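Local coordinates for protein alcohol oxidase (Myceliophthora thermophila, PDB 6F74) that binds FAD and, as a VAO-type flavoprotein oxidase, probably oxidises its substrates with molecular oxygen as electron acceptor, at residues K187-S190 with A191-T195; S281-F284 with R285-G289; R438-N441 with P442-T446; A335-H338 with Q339-A343; C38-D41 with N42-E46. All blocks are in the same frame, centred on the assembly; numbering follows the deposited sequence.

Interaction 1. Residues K187-S190 with A191-T195; sequences KYTS and ANKCT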
loop_
_atom_site.group_PDB
_atom_site.type_symbol
_atom_site.label_atom_id
_atom_site.label_comp_id
_atom_site.label_asym_id
_atom_site.label_seq_id
_atom_site.Cartn_x
_atom_site.Cartn_y
_atom_site.Cartn_z
ATOM N N LYS A 187 -12.393 -24.885 -9.495
ATOM C CA LYS A 187 -11.484 -24.856 -10.643
ATOM C C LYS A 187 -11.709 -23.516 -11.337
ATOM O O LYS A 187 -12.842 -23.151 -11.636
ATOM C CB LYS A 187 -11.780 -26.039 -11.572
ATOM C CG LYS A 187 -11.580 -27.458 -11.003
ATOM C CD LYS A 187 -12.212 -28.454 -11.992
ATOM C CE LYS A 187 -12.050 -29.913 -11.606
ATOM N NZ LYS A 187 -10.662 -30.296 -11.245
ATOM N N TYR A 188 -10.639 -22.748 -11.515
ATOM C CA TYR A 188 -10.744 -21.458 -12.213
ATOM C C TYR A 188 -11.508 -21.576 -13.532
ATOM O O TYR A 188 -11.146 -22.379 -14.384
ATOM C CB TYR A 188 -9.343 -20.935 -12.490
ATOM C CG TYR A 188 -9.214 -19.774 -13.450
ATOM C CD1 TYR A 188 -9.988 -18.627 -13.327
ATOM C CD2 TYR A 188 -8.266 -19.820 -14.469
ATOM C CE1 TYR A 188 -9.835 -17.561 -14.204
ATOM C CE2 TYR A 188 -8.100 -18.766 -15.346
ATOM C CZ TYR A 188 -8.872 -17.650 -15.219
ATOM O OH TYR A 188 -8.682 -16.629 -16.124
ATOM N N THR A 189 -12.528 -20.727 -13.677
ATOM C CA THR A 189 -13.388 -20.656 -14.861
ATOM C C THR A 189 -13.358 -19.212 -15.351
ATOM O O THR A 189 -13.807 -18.305 -14.672
ATOM C CB THR A 189 -14.831 -21.079 -14.535
ATOM O OG1 THR A 189 -14.796 -22.358 -13.929
ATOM C CG2 THR A 189 -15.704 -21.148 -15.809
ATOM N N SER A 190 -12.791 -19.030 -16.543
ATOM C CA SER A 190 -12.528 -17.723 -17.110
ATOM C C SER A 190 -13.758 -17.229 -17.869
ATOM O O SER A 190 -14.430 -18.002 -18.558
ATOM C CB SER A 190 -11.315 -17.777 -18.042
ATOM O OG SER A 190 -11.254 -16.620 -18.873
ATOM N N ALA A 191 -13.989 -15.918 -17.781
ATOM C CA ALA A 191 -15.032 -15.236 -18.524
ATOM C C ALA A 191 -14.941 -15.408 -20.037
ATOM O O ALA A 191 -15.970 -15.363 -20.711
ATOM C CB ALA A 191 -15.041 -13.751 -18.162
ATOM N N ASN A 192 -13.737 -15.585 -20.580
ATOM C CA ASN A 192 -13.562 -15.839 -22.037
ATOM C C ASN A 192 -12.943 -17.194 -22.336
ATOM O O ASN A 192 -12.434 -17.419 -23.434
ATOM C CB ASN A 192 -12.754 -14.709 -22.702
ATOM C CG ASN A 192 -11.348 -14.542 -22.116
ATOM O OD1 ASN A 192 -10.838 -15.414 -21.404
ATOM N ND2 ASN A 192 -10.719 -13.394 -22.410
ATOM N N LYS A 193 -13.002 -18.097 -21.356
ATOM C CA LYS A 193 -12.451 -19.474 -21.436
ATOM C C LYS A 193 -10.967 -19.587 -21.759
ATOM O O LYS A 193 -10.513 -20.573 -22.338
ATOM C CB LYS A 193 -13.302 -20.346 -22.366
ATOM C CG LYS A 193 -14.778 -20.451 -21.961
ATOM C CD LYS A 193 -14.942 -21.062 -20.547
ATOM C CE LYS A 193 -16.349 -20.898 -19.980
ATOM N NZ LYS A 193 -17.426 -21.178 -20.968
ATOM N N CYS A 194 -10.213 -18.592 -21.312
ATOM C CA CYS A 194 -8.782 -18.561 -21.549
ATOM C C CYS A 194 -8.065 -19.668 -20.782
ATOM O O CYS A 194 -8.309 -19.848 -19.571
ATOM C CB CYS A 194 -8.216 -17.198 -21.151
ATOM S SG CYS A 194 -6.512 -16.930 -21.648
ATOM N N THR A 195 -7.187 -20.383 -21.508
ATOM C CA THR A 195 -6.399 -21.490 -20.964
ATOM C C THR A 195 -4.920 -21.152 -20.805
ATOM O O THR A 195 -4.139 -21.916 -20.169
ATOM C CB THR A 195 -6.569 -22.741 -21.837
ATOM O OG1 THR A 195 -6.608 -22.374 -23.232
ATOM C CG2 THR A 195 -7.888 -23.452 -21.492
#

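Interaction 2. Residues S281-F284 with R285-G289; sequences SDLF and RAIRG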
loop_
_atom_site.group_PDB
_atom_site.type_symbol
_atom_site.label_atom_id
_atom_site.label_comp_id
_atom_site.label_asym_id
_atom_site.label_seq_id
_atom_site.Cartn_x
_atom_site.Cartn_y
_atom_site.Cartn_z
ATOM N N SER A 281 -4.102 -8.364 -23.502
ATOM C CA SER A 281 -3.013 -8.839 -22.660
ATOM C C SER A 281 -2.021 -7.722 -22.246
ATOM O O SER A 281 -1.356 -7.838 -21.219
ATOM C CB SER A 281 -2.264 -9.977 -23.356
ATOM O OG SER A 281 -1.602 -9.530 -24.538
ATOM N N ASP A 282 -1.917 -6.668 -23.060
ATOM C CA ASP A 282 -1.105 -5.492 -22.693
ATOM C C ASP A 282 -1.714 -4.718 -21.535
ATOM O O ASP A 282 -0.982 -4.215 -20.668
ATOM C CB ASP A 282 -0.797 -4.578 -23.899
ATOM C CG ASP A 282 -2.045 -4.116 -24.666
ATOM O OD1 ASP A 282 -3.147 -4.650 -24.441
ATOM O OD2 ASP A 282 -1.918 -3.220 -25.544
ATOM N N LEU A 283 -3.047 -4.612 -21.519
ATOM C CA LEU A 283 -3.740 -4.027 -20.366
ATOM C C LEU A 283 -3.601 -4.904 -19.107
ATOM O O LEU A 283 -3.482 -4.390 -18.002
ATOM C CB LEU A 283 -5.209 -3.762 -20.698
ATOM C CG LEU A 283 -6.176 -3.312 -19.590
ATOM C CD1 LEU A 283 -5.832 -1.976 -18.980
ATOM C CD2 LEU A 283 -7.581 -3.295 -20.177
ATOM N N PHE A 284 -3.665 -6.221 -19.292
ATOM C CA PHE A 284 -3.597 -7.196 -18.208
ATOM C C PHE A 284 -2.233 -7.138 -17.509
ATOM O O PHE A 284 -2.138 -7.178 -16.270
ATOM C CB PHE A 284 -3.880 -8.569 -18.824
ATOM C CG PHE A 284 -3.796 -9.719 -17.870
ATOM C CD1 PHE A 284 -4.547 -9.729 -16.710
ATOM C CD2 PHE A 284 -3.031 -10.842 -18.189
ATOM C CE1 PHE A 284 -4.509 -10.826 -15.864
ATOM C CE2 PHE A 284 -2.987 -11.938 -17.352
ATOM C CZ PHE A 284 -3.725 -11.939 -16.179
ATOM N N ARG A 285 -1.187 -7.014 -18.327
ATOM C CA ARG A 285 0.164 -6.855 -17.839
ATOM C C ARG A 285 0.334 -5.538 -17.083
ATOM O O ARG A 285 0.905 -5.522 -16.003
ATOM C CB ARG A 285 1.177 -6.949 -18.985
ATOM C CG ARG A 285 2.628 -6.848 -18.491
ATOM C CD ARG A 285 3.694 -6.958 -19.582
ATOM N NE ARG A 285 3.436 -6.101 -20.758
ATOM C CZ ARG A 285 3.210 -6.520 -22.002
ATOM N NH1 ARG A 285 3.148 -7.833 -22.277
ATOM N NH2 ARG A 285 2.942 -5.621 -22.953
ATOM N N ALA A 286 -0.168 -4.454 -17.649
ATOM C CA ALA A 286 -0.085 -3.128 -17.011
ATOM C C ALA A 286 -0.686 -3.086 -15.595
ATOM O O ALA A 286 -0.073 -2.546 -14.665
ATOM C CB ALA A 286 -0.760 -2.099 -17.890
ATOM N N ILE A 287 -1.874 -3.655 -15.428
ATOM C CA ILE A 287 -2.512 -3.658 -14.090
ATOM C C ILE A 287 -1.859 -4.602 -13.087
ATOM O O ILE A 287 -2.131 -4.500 -11.893
ATOM C CB ILE A 287 -4.030 -3.923 -14.129
ATOM C CG1 ILE A 287 -4.370 -5.315 -14.682
ATOM C CG2 ILE A 287 -4.715 -2.858 -14.962
ATOM C CD1 ILE A 287 -5.736 -5.816 -14.206
ATOM N N ARG A 288 -1.032 -5.531 -13.574
ATOM C CA ARG A 288 -0.296 -6.463 -12.721
ATOM C C ARG A 288 1.136 -5.988 -12.496
ATOM O O ARG A 288 2.094 -6.656 -12.880
ATOM C CB ARG A 288 -0.320 -7.855 -13.365
ATOM C CG ARG A 288 -1.683 -8.532 -13.314
ATOM C CD ARG A 288 -1.668 -9.895 -13.978
ATOM N NE ARG A 288 -0.583 -10.753 -13.462
ATOM C CZ ARG A 288 -0.025 -11.775 -14.112
ATOM N NH1 ARG A 288 -0.429 -12.128 -15.325
ATOM N NH2 ARG A 288 0.968 -12.461 -13.554
ATOM N N GLY A 289 1.283 -4.835 -11.851
ATOM C CA GLY A 289 2.600 -4.259 -11.521
ATOM C C GLY A 289 2.861 -2.836 -12.000
ATOM O O GLY A 289 3.821 -2.197 -11.550
#

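Interaction 3. Residues R438-N441 with P442-T446; sequences RLIN and PEALT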
loop_
_atom_site.group_PDB
_atom_site.type_symbol
_atom_site.label_atom_id
_atom_site.label_comp_id
_atom_site.label_asym_id
_atom_site.label_seq_id
_atom_site.Cartn_x
_atom_site.Cartn_y
_atom_site.Cartn_z
ATOM N N ARG A 438 13.185 0.324 -0.648
ATOM C CA ARG A 438 14.231 -0.186 -1.498
ATOM C C ARG A 438 14.254 -1.703 -1.454
ATOM O O ARG A 438 14.394 -2.312 -0.383
ATOM C CB ARG A 438 15.582 0.379 -1.101
ATOM C CG ARG A 438 16.635 0.201 -2.199
ATOM C CD ARG A 438 16.400 1.158 -3.344
ATOM N NE ARG A 438 17.294 0.937 -4.474
ATOM C CZ ARG A 438 17.090 1.427 -5.706
ATOM N NH1 ARG A 438 16.010 2.174 -5.990
ATOM N NH2 ARG A 438 17.975 1.164 -6.665
ATOM N N LEU A 439 14.064 -2.305 -2.621
ATOM C CA LEU A 439 14.222 -3.736 -2.771
ATOM C C LEU A 439 15.724 -4.022 -2.676
ATOM O O LEU A 439 16.531 -3.288 -3.258
ATOM C CB LEU A 439 13.640 -4.219 -4.088
ATOM C CG LEU A 439 12.126 -4.509 -4.152
ATOM C CD1 LEU A 439 11.288 -3.253 -3.868
ATOM C CD2 LEU A 439 11.808 -5.035 -5.548
ATOM N N ILE A 440 16.088 -5.058 -1.925
ATOM C CA ILE A 440 17.498 -5.414 -1.667
ATOM C C ILE A 440 17.845 -6.778 -2.267
ATOM O O ILE A 440 17.256 -7.791 -1.878
ATOM C CB ILE A 440 17.798 -5.460 -0.154
ATOM C CG1 ILE A 440 17.362 -4.165 0.531
ATOM C CG2 ILE A 440 19.268 -5.701 0.102
ATOM C CD1 ILE A 440 17.949 -2.881 -0.020
ATOM N N ASN A 441 18.802 -6.780 -3.205
ATOM C CA ASN A 441 19.315 -8.026 -3.821
ATOM C C ASN A 441 20.429 -8.634 -2.938
ATOM O O ASN A 441 21.140 -7.896 -2.253
ATOM C CB ASN A 441 19.831 -7.753 -5.239
ATOM C CG ASN A 441 20.965 -6.745 -5.264
ATOM O OD1 ASN A 441 20.828 -5.647 -4.743
ATOM N ND2 ASN A 441 22.107 -7.137 -5.845
ATOM N N PRO A 442 20.599 -9.971 -2.950
ATOM C CA PRO A 442 21.579 -10.586 -2.032
ATOM C C PRO A 442 23.001 -10.042 -2.121
ATOM O O PRO A 442 23.686 -9.933 -1.097
ATOM C CB PRO A 442 21.582 -12.058 -2.438
ATOM C CG PRO A 442 20.297 -12.273 -3.149
ATOM C CD PRO A 442 19.933 -10.973 -3.799
ATOM N N GLU A 443 23.419 -9.722 -3.347
ATOM C CA GLU A 443 24.771 -9.254 -3.659
ATOM C C GLU A 443 25.081 -7.895 -3.036
ATOM O O GLU A 443 26.243 -7.547 -2.890
ATOM C CB GLU A 443 24.991 -9.139 -5.190
ATOM C CG GLU A 443 24.884 -10.478 -5.952
ATOM C CD GLU A 443 23.451 -10.877 -6.324
ATOM O OE1 GLU A 443 22.531 -10.084 -6.073
ATOM O OE2 GLU A 443 23.230 -12.002 -6.806
ATOM N N ALA A 444 24.048 -7.122 -2.702
ATOM C CA ALA A 444 24.231 -5.843 -2.014
ATOM C C ALA A 444 24.629 -6.033 -0.546
ATOM O O ALA A 444 25.003 -5.047 0.096
ATOM C CB ALA A 444 22.969 -5.005 -2.107
ATOM N N LEU A 445 24.602 -7.267 -0.033
ATOM C CA LEU A 445 24.748 -7.534 1.396
ATOM C C LEU A 445 25.948 -8.354 1.798
ATOM O O LEU A 445 26.067 -8.741 2.938
ATOM C CB LEU A 445 23.508 -8.279 1.901
ATOM C CG LEU A 445 22.183 -7.568 1.743
ATOM C CD1 LEU A 445 21.082 -8.607 1.937
ATOM C CD2 LEU A 445 22.067 -6.440 2.745
ATOM N N THR A 446 26.849 -8.630 0.872
ATOM C CA THR A 446 27.957 -9.517 1.137
ATOM C C THR A 446 29.059 -8.754 1.885
ATOM O O THR A 446 29.818 -9.365 2.659
ATOM C CB THR A 446 28.511 -10.127 -0.158
ATOM O OG1 THR A 446 29.069 -9.094 -0.962
ATOM C CG2 THR A 446 27.412 -10.851 -0.971
#

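Interaction 4. Residues A335-H338 with Q339-A343; sequences AVLH and QQLPA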
loop_
_atom_site.group_PDB
_atom_site.type_symbol
_atom_site.label_atom_id
_atom_site.label_comp_id
_atom_site.label_asym_id
_atom_site.label_seq_id
_atom_site.Cartn_x
_atom_site.Cartn_y
_atom_site.Cartn_z
ATOM N N ALA A 335 22.669 -5.025 11.250
ATOM C CA ALA A 335 23.413 -5.172 10.016
ATOM C C ALA A 335 23.665 -6.657 9.702
ATOM O O ALA A 335 23.384 -7.087 8.601
ATOM C CB ALA A 335 24.717 -4.401 10.077
ATOM N N VAL A 336 24.162 -7.417 10.682
ATOM C CA VAL A 336 24.402 -8.858 10.516
ATOM C C VAL A 336 23.119 -9.581 10.127
ATOM O O VAL A 336 23.123 -10.412 9.242
ATOM C CB VAL A 336 24.982 -9.512 11.812
ATOM C CG1 VAL A 336 24.931 -11.039 11.750
ATOM C CG2 VAL A 336 26.419 -9.067 12.041
ATOM N N LEU A 337 22.031 -9.259 10.818
ATOM C CA LEU A 337 20.737 -9.867 10.583
ATOM C C LEU A 337 20.283 -9.632 9.146
ATOM O O LEU A 337 19.769 -10.550 8.496
ATOM C CB LEU A 337 19.689 -9.309 11.567
ATOM C CG LEU A 337 18.224 -9.721 11.371
ATOM C CD1 LEU A 337 17.491 -9.797 12.707
ATOM C CD2 LEU A 337 17.444 -8.779 10.442
ATOM N N HIS A 338 20.437 -8.397 8.673
ATOM C CA HIS A 338 20.121 -8.086 7.285
ATOM C C HIS A 338 20.902 -8.997 6.322
ATOM O O HIS A 338 20.340 -9.485 5.350
ATOM C CB HIS A 338 20.349 -6.601 6.949
ATOM C CG HIS A 338 19.210 -5.709 7.347
ATOM N ND1 HIS A 338 18.848 -5.489 8.655
ATOM C CD2 HIS A 338 18.376 -4.953 6.598
ATOM C CE1 HIS A 338 17.821 -4.664 8.695
ATOM N NE2 HIS A 338 17.510 -4.325 7.459
ATOM N N GLN A 339 22.176 -9.237 6.610
ATOM C CA GLN A 339 22.991 -10.154 5.788
ATOM C C GLN A 339 22.500 -11.607 5.763
ATOM O O GLN A 339 22.852 -12.349 4.842
ATOM C CB GLN A 339 24.442 -10.163 6.257
ATOM C CG GLN A 339 25.179 -8.846 6.125
ATOM C CD GLN A 339 26.646 -9.010 6.485
ATOM O OE1 GLN A 339 26.987 -9.124 7.647
ATOM N NE2 GLN A 339 27.506 -9.014 5.488
ATOM N N GLN A 340 21.752 -12.021 6.792
ATOM C CA GLN A 340 21.247 -13.381 6.881
ATOM C C GLN A 340 19.906 -13.591 6.169
ATOM O O GLN A 340 19.465 -14.743 6.006
ATOM C CB GLN A 340 21.082 -13.792 8.335
ATOM C CG GLN A 340 22.329 -13.709 9.172
ATOM C CD GLN A 340 23.495 -14.471 8.549
ATOM O OE1 GLN A 340 23.344 -15.607 8.090
ATOM N NE2 GLN A 340 24.649 -13.835 8.513
ATOM N N LEU A 341 19.265 -12.502 5.732
ATOM C CA LEU A 341 17.905 -12.617 5.227
ATOM C C LEU A 341 17.769 -13.455 3.980
ATOM O O LEU A 341 16.798 -14.216 3.863
ATOM C CB LEU A 341 17.236 -11.218 5.044
ATOM C CG LEU A 341 16.994 -10.434 6.339
ATOM C CD1 LEU A 341 16.229 -9.161 6.010
ATOM C CD2 LEU A 341 16.280 -11.250 7.411
ATOM N N PRO A 342 18.733 -13.344 3.036
ATOM C CA PRO A 342 18.562 -14.145 1.828
ATOM C C PRO A 342 18.600 -15.647 2.090
ATOM O O PRO A 342 17.816 -16.385 1.489
ATOM C CB PRO A 342 19.708 -13.675 0.925
ATOM C CG PRO A 342 19.976 -12.283 1.379
ATOM C CD PRO A 342 19.774 -12.313 2.863
ATOM N N ALA A 343 19.504 -16.083 2.957
ATOM C CA ALA A 343 19.544 -17.483 3.369
ATOM C C ALA A 343 18.213 -17.914 3.982
ATOM O O ALA A 343 17.649 -18.949 3.634
ATOM C CB ALA A 343 20.687 -17.721 4.366
#

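Interaction 5. Residues C38-D41 with N42-E46; sequences CWPD and NSVWE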
loop_
_atom_site.group_PDB
_atom_site.type_symbol
_atom_site.label_atom_id
_atom_site.label_comp_id
_atom_site.label_asym_id
_atom_site.label_seq_id
_atom_site.Cartn_x
_atom_site.Cartn_y
_atom_site.Cartn_z
ATOM N N CYS A 38 -16.765 27.486 -15.601
ATOM C CA CYS A 38 -17.062 26.178 -16.208
ATOM C C CYS A 38 -17.673 25.118 -15.262
ATOM O O CYS A 38 -18.206 24.098 -15.707
ATOM C CB CYS A 38 -15.790 25.616 -16.881
ATOM S SG CYS A 38 -14.355 25.519 -15.803
ATOM N N TRP A 39 -17.573 25.340 -13.961
ATOM C CA TRP A 39 -18.060 24.380 -12.971
ATOM C C TRP A 39 -19.570 24.322 -13.057
ATOM O O TRP A 39 -20.203 25.354 -13.062
ATOM C CB TRP A 39 -17.607 24.787 -11.568
ATOM C CG TRP A 39 -17.878 23.783 -10.492
ATOM C CD1 TRP A 39 -18.866 23.834 -9.566
ATOM C CD2 TRP A 39 -17.120 22.586 -10.214
ATOM N NE1 TRP A 39 -18.798 22.748 -8.731
ATOM C CE2 TRP A 39 -17.740 21.957 -9.109
ATOM C CE3 TRP A 39 -15.989 21.983 -10.804
ATOM C CZ2 TRP A 39 -17.273 20.759 -8.567
ATOM C CZ3 TRP A 39 -15.514 20.794 -10.276
ATOM C CH2 TRP A 39 -16.163 20.180 -9.162
ATOM N N PRO A 40 -20.160 23.117 -13.137
ATOM C CA PRO A 40 -21.629 23.027 -13.184
ATOM C C PRO A 40 -22.315 23.676 -11.973
ATOM O O PRO A 40 -21.821 23.526 -10.858
ATOM C CB PRO A 40 -21.888 21.517 -13.211
ATOM C CG PRO A 40 -20.613 20.896 -13.639
ATOM C CD PRO A 40 -19.527 21.792 -13.131
ATOM N N ASP A 41 -23.425 24.392 -12.205
ATOM C CA ASP A 41 -24.145 25.095 -11.120
ATOM C C ASP A 41 -24.993 24.114 -10.309
ATOM O O ASP A 41 -25.065 22.933 -10.646
ATOM C CB ASP A 41 -24.982 26.293 -11.650
ATOM C CG ASP A 41 -26.168 25.880 -12.513
ATOM O OD1 ASP A 41 -26.499 24.688 -12.597
ATOM O OD2 ASP A 41 -26.784 26.770 -13.105
ATOM N N ASN A 42 -25.626 24.590 -9.244
ATOM C CA ASN A 42 -26.310 23.696 -8.322
ATOM C C ASN A 42 -27.383 22.834 -9.009
ATOM O O ASN A 42 -27.506 21.653 -8.706
ATOM C CB ASN A 42 -26.871 24.462 -7.111
ATOM C CG ASN A 42 -25.767 25.115 -6.243
ATOM O OD1 ASN A 42 -25.924 26.252 -5.802
ATOM N ND2 ASN A 42 -24.656 24.395 -5.974
ATOM N N SER A 43 -28.107 23.402 -9.978
ATOM C CA SER A 43 -29.164 22.661 -10.679
ATOM C C SER A 43 -28.623 21.450 -11.457
ATOM O O SER A 43 -29.263 20.388 -11.513
ATOM C CB SER A 43 -29.936 23.599 -11.615
ATOM O OG SER A 43 -29.127 23.976 -12.724
ATOM N N VAL A 44 -27.435 21.602 -12.048
ATOM C CA VAL A 44 -26.821 20.521 -12.818
ATOM C C VAL A 44 -26.431 19.379 -11.887
ATOM O O VAL A 44 -26.698 18.226 -12.188
ATOM C CB VAL A 44 -25.612 21.015 -13.664
ATOM C CG1 VAL A 44 -24.868 19.839 -14.335
ATOM C CG2 VAL A 44 -26.098 22.014 -14.713
ATOM N N TRP A 45 -25.820 19.700 -10.754
ATOM C CA TRP A 45 -25.459 18.684 -9.760
ATOM C C TRP A 45 -26.682 17.975 -9.205
ATOM O O TRP A 45 -26.667 16.741 -9.011
ATOM C CB TRP A 45 -24.632 19.290 -8.623
ATOM C CG TRP A 45 -23.226 19.686 -9.040
ATOM C CD1 TRP A 45 -22.757 20.946 -9.209
ATOM C CD2 TRP A 45 -22.130 18.812 -9.312
ATOM N NE1 TRP A 45 -21.429 20.926 -9.582
ATOM C CE2 TRP A 45 -21.017 19.621 -9.648
ATOM C CE3 TRP A 45 -21.965 17.416 -9.301
ATOM C CZ2 TRP A 45 -19.769 19.082 -9.987
ATOM C CZ3 TRP A 45 -20.720 16.888 -9.624
ATOM C CH2 TRP A 45 -19.640 17.728 -9.964
ATOM N N GLU A 46 -27.747 18.744 -8.947
ATOM C CA GLU A 46 -28.978 18.187 -8.423
ATOM C C GLU A 46 -29.637 17.201 -9.421
ATOM O O GLU A 46 -30.057 16.110 -9.043
ATOM C CB GLU A 46 -29.910 19.340 -8.070
ATOM C CG GLU A 46 -31.243 18.987 -7.400
ATOM C CD GLU A 46 -32.011 20.244 -7.019
ATOM O OE1 GLU A 46 -31.321 21.283 -6.711
ATOM O OE2 GLU A 46 -33.290 20.231 -7.049
#

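Interaction 1. Residues K187-S190 with A191-T195
S190 opens a type I beta turn that closes at K193, in the loop between strands 179-185 and 203-208 of the FAD-binding region. Backbone bonding sets the turn: K193 N donates to S190 O at 3.1 Å. The side chain of S190 adds a second set of bonds. Its OG, swung anti to the backbone N (chi1 164°), points into the loop and accepts from N192 N at 3.2 Å, an ST turn nested in the beta turn, and weakly from C194 N at 3.3 Å. The same hydroxyl is hydrogen-bonded to the carboxylate of E262, which also meets Y188 OH and A191 N and so ties the loop to strand 260-266. With an alanine here the amides of N192 and C194 would probably lose their shared acceptor, and E262 one of its three partners in this loop. The N192 side chain curls back, OD1 lying 2.8 Å from S190 OG, and its amide is bonded to N276 and E279, while C194 is fixed by its disulfide to C278. Packing is slight. T189 CG2 lies 4.2 Å from K193 CE, and the Y188 ring carries S190 N about 4.0 Å above one face, offset toward the rim.

Interaction 2. Residues S281-F284 with R285-G289
F284 and R288 meet one turn apart at the C-terminal end of alpha helix 281-287, which links strands 272-276 and 296-306 and packs on the antiparallel sheet of the FAD-binding part. The methylene R288 CD lies over one face of the phenyl ring in a CH-pi contact, 3.8 Å from the ring centroid and 24° off its normal. Beyond it the guanidinium crosses the ring obliquely, the planes 56° apart, and NH1 passes 3.3 Å from F284 CE2, with that carbon at the edge of the guanidinium. Two torsions bring this about: F284 CG is anti to its backbone N (chi1 178°), and the arginine chain bends at chi3. Farther up the helix R285 folds back, the face of its guanidinium over D282 CA and NH2 4.0 Å from D282 CB. L283 CD1 and I287 CG2 form an apolar pair at 4.3 Å.

The next shell fixes these groups. H277 meets the F284 ring edge-to-face, and R288 is gripped by salt bridges to D258 and D484, with S486 and A257 O as further partners, which satisfies a buried charge. D282 is anchored by K569 and Y570 of helix 560-570. I287 lies about 5 Å from the FAD-binding V297, side chain to side chain. At the helix end the backbone bond thins out: R288 N reaches F284 O weakly, at 3.3 Å.

Interaction 3. Residues R438-N441 with P442-T446
N441 ND2 donates to E443 OE1 at 3.0 Å with an N-H...O angle of 150°, taking the oxygen on its anti side. The amide and carboxylate planes are only 26° apart, although the two side chains run across each other at about a right angle. The bond depends on torsions at both ends: N441 CG sits between its backbone N and carbonyl carbon (chi1 60°), while E443 bends at chi2, which brings OE1 back to N441 ND2. The backbone of N441 makes a second bond, its O accepting from A444 N at 3.0 Å, and L445 N then takes P442 O at the same distance. A444 CB rests against the other end of the amide, 3.5 Å from N441 OD1. A leucine in place of N441 would probably leave the E443 carboxylate without this donor and free to swing toward solvent.

On the inner side the contact is apolar. I440 CG2, anti to the backbone N, abuts the branch point of L445, 3.8 Å from CG, with CD1 and CD2 both at 3.9 Å. F498 of the next strand touches both I440 and L445, and P442 and L445 lean on P342 of helix 328-346. The whole is a strand exit into a 3-10 turn at P442-A444: strand 435-440, an outermost strand of the seven-stranded antiparallel sheet, passes through it toward helix 448-458, in what is probably the substrate (cap) domain of the VAO fold.

Interaction 4. Residues A335-H338 with Q339-A343
L337 and L341 mark the close-packed side of helix 328-346, their CD2 atoms 4.1 Å apart as the two chains pass obliquely, one turn apart. L341 CG also lies 3.5 Å from L337 O. Both leucines are buried against strand 370-378, on Y371 and F375, and L337 reaches L392 of helix 382-396 as well. H338 is buried beside helix 448-458, touching I455, and its ND1 is hydrogen-bonded back to I334 O.

V336, Q339 and Q340, by contrast, are partly exposed, V336 and Q340 resting on A395 of helix 382-396 and Q339 on Y448. Q339 CG stays beside its backbone N (chi1 -63°), packing 3.5 Å from A335 O, and the extended chain beyond carries NE2 to the carbonyl O of L445.

Down the backbone the bonding changes as the proline nears. Q339 N pairs with A335 O at 3.2 Å, in the alpha-helical way. Q340 N is shared between L337 O and, weakly, V336 O, and L341 N turns to H338 O at 3.2 Å. P342 has no N-H to offer that oxygen, and its ring CD stands 3.8 Å from it. The helix therefore kinks here, and the tightened i to i+3 bond keeps the H338 carbonyl satisfied where the proline cannot.

Interaction 5. Residues C38-D41 with N42-E46
W39 and W45 press their indoles together at a slant, CZ2 to CZ2 3.3 Å, with the five-membered rings at 40° to each other. W45 CZ2 lies over one face of the W39 ring, toward its rim, and P40 CD covers the rim of a face as well. P40 fills the angle between the helix and the tryptophans: its CB sits off-centre over the five-membered ring of W45, 4.2 Å from the centroid, and touches V44 CG1 at 3.6 Å. W45 is buried farther in by a stack with Y128 and by contact with F144, while W39 rests on P34 and I150.

The pairing of P40 with W45, the residues just before the N-cap and four after it, is a hydrophobic staple, and it brackets the start of helix 42-52. D41 is the N-cap. Its CG stands between backbone N and carbonyl carbon (chi1 68°), which turns the carboxylate back over the first helical turn. There OD1 accepts twice: from V44 N at 3.3 Å, nearly along the C-O axis, and from S43 OG at 2.7 Å, on the syn side and 31° out of the carboxylate plane. The negative charge at this helix start is likely to be favoured by the helix dipole. D41 O adds weak bonds from V44 N and W45 N, the latter at 3.3 Å.

In the fold
Along the chain the order is interaction 5, then 1, 2, 4 and 3. Interactions 3 and 4 touch, their centres about 10 Å apart: the 3-10 turn after strand 435-440 lies against helix 328-346, both associated with the seven-stranded antiparallel sheet. Interactions 1 and 2 lie about 17 Å apart between centres and flank the other antiparallel sheet; the helix of interaction 2 comes near the flavin. Interaction 5, at the start of helix 42-52, lies about 59 Å from interaction 4, on the opposite side of the chain's centre. The contacts thus sample the two-part build of a VAO-type oxidase, interactions 1 and 2 in the FAD-binding part, interactions 3 and 4 in what is probably the substrate domain.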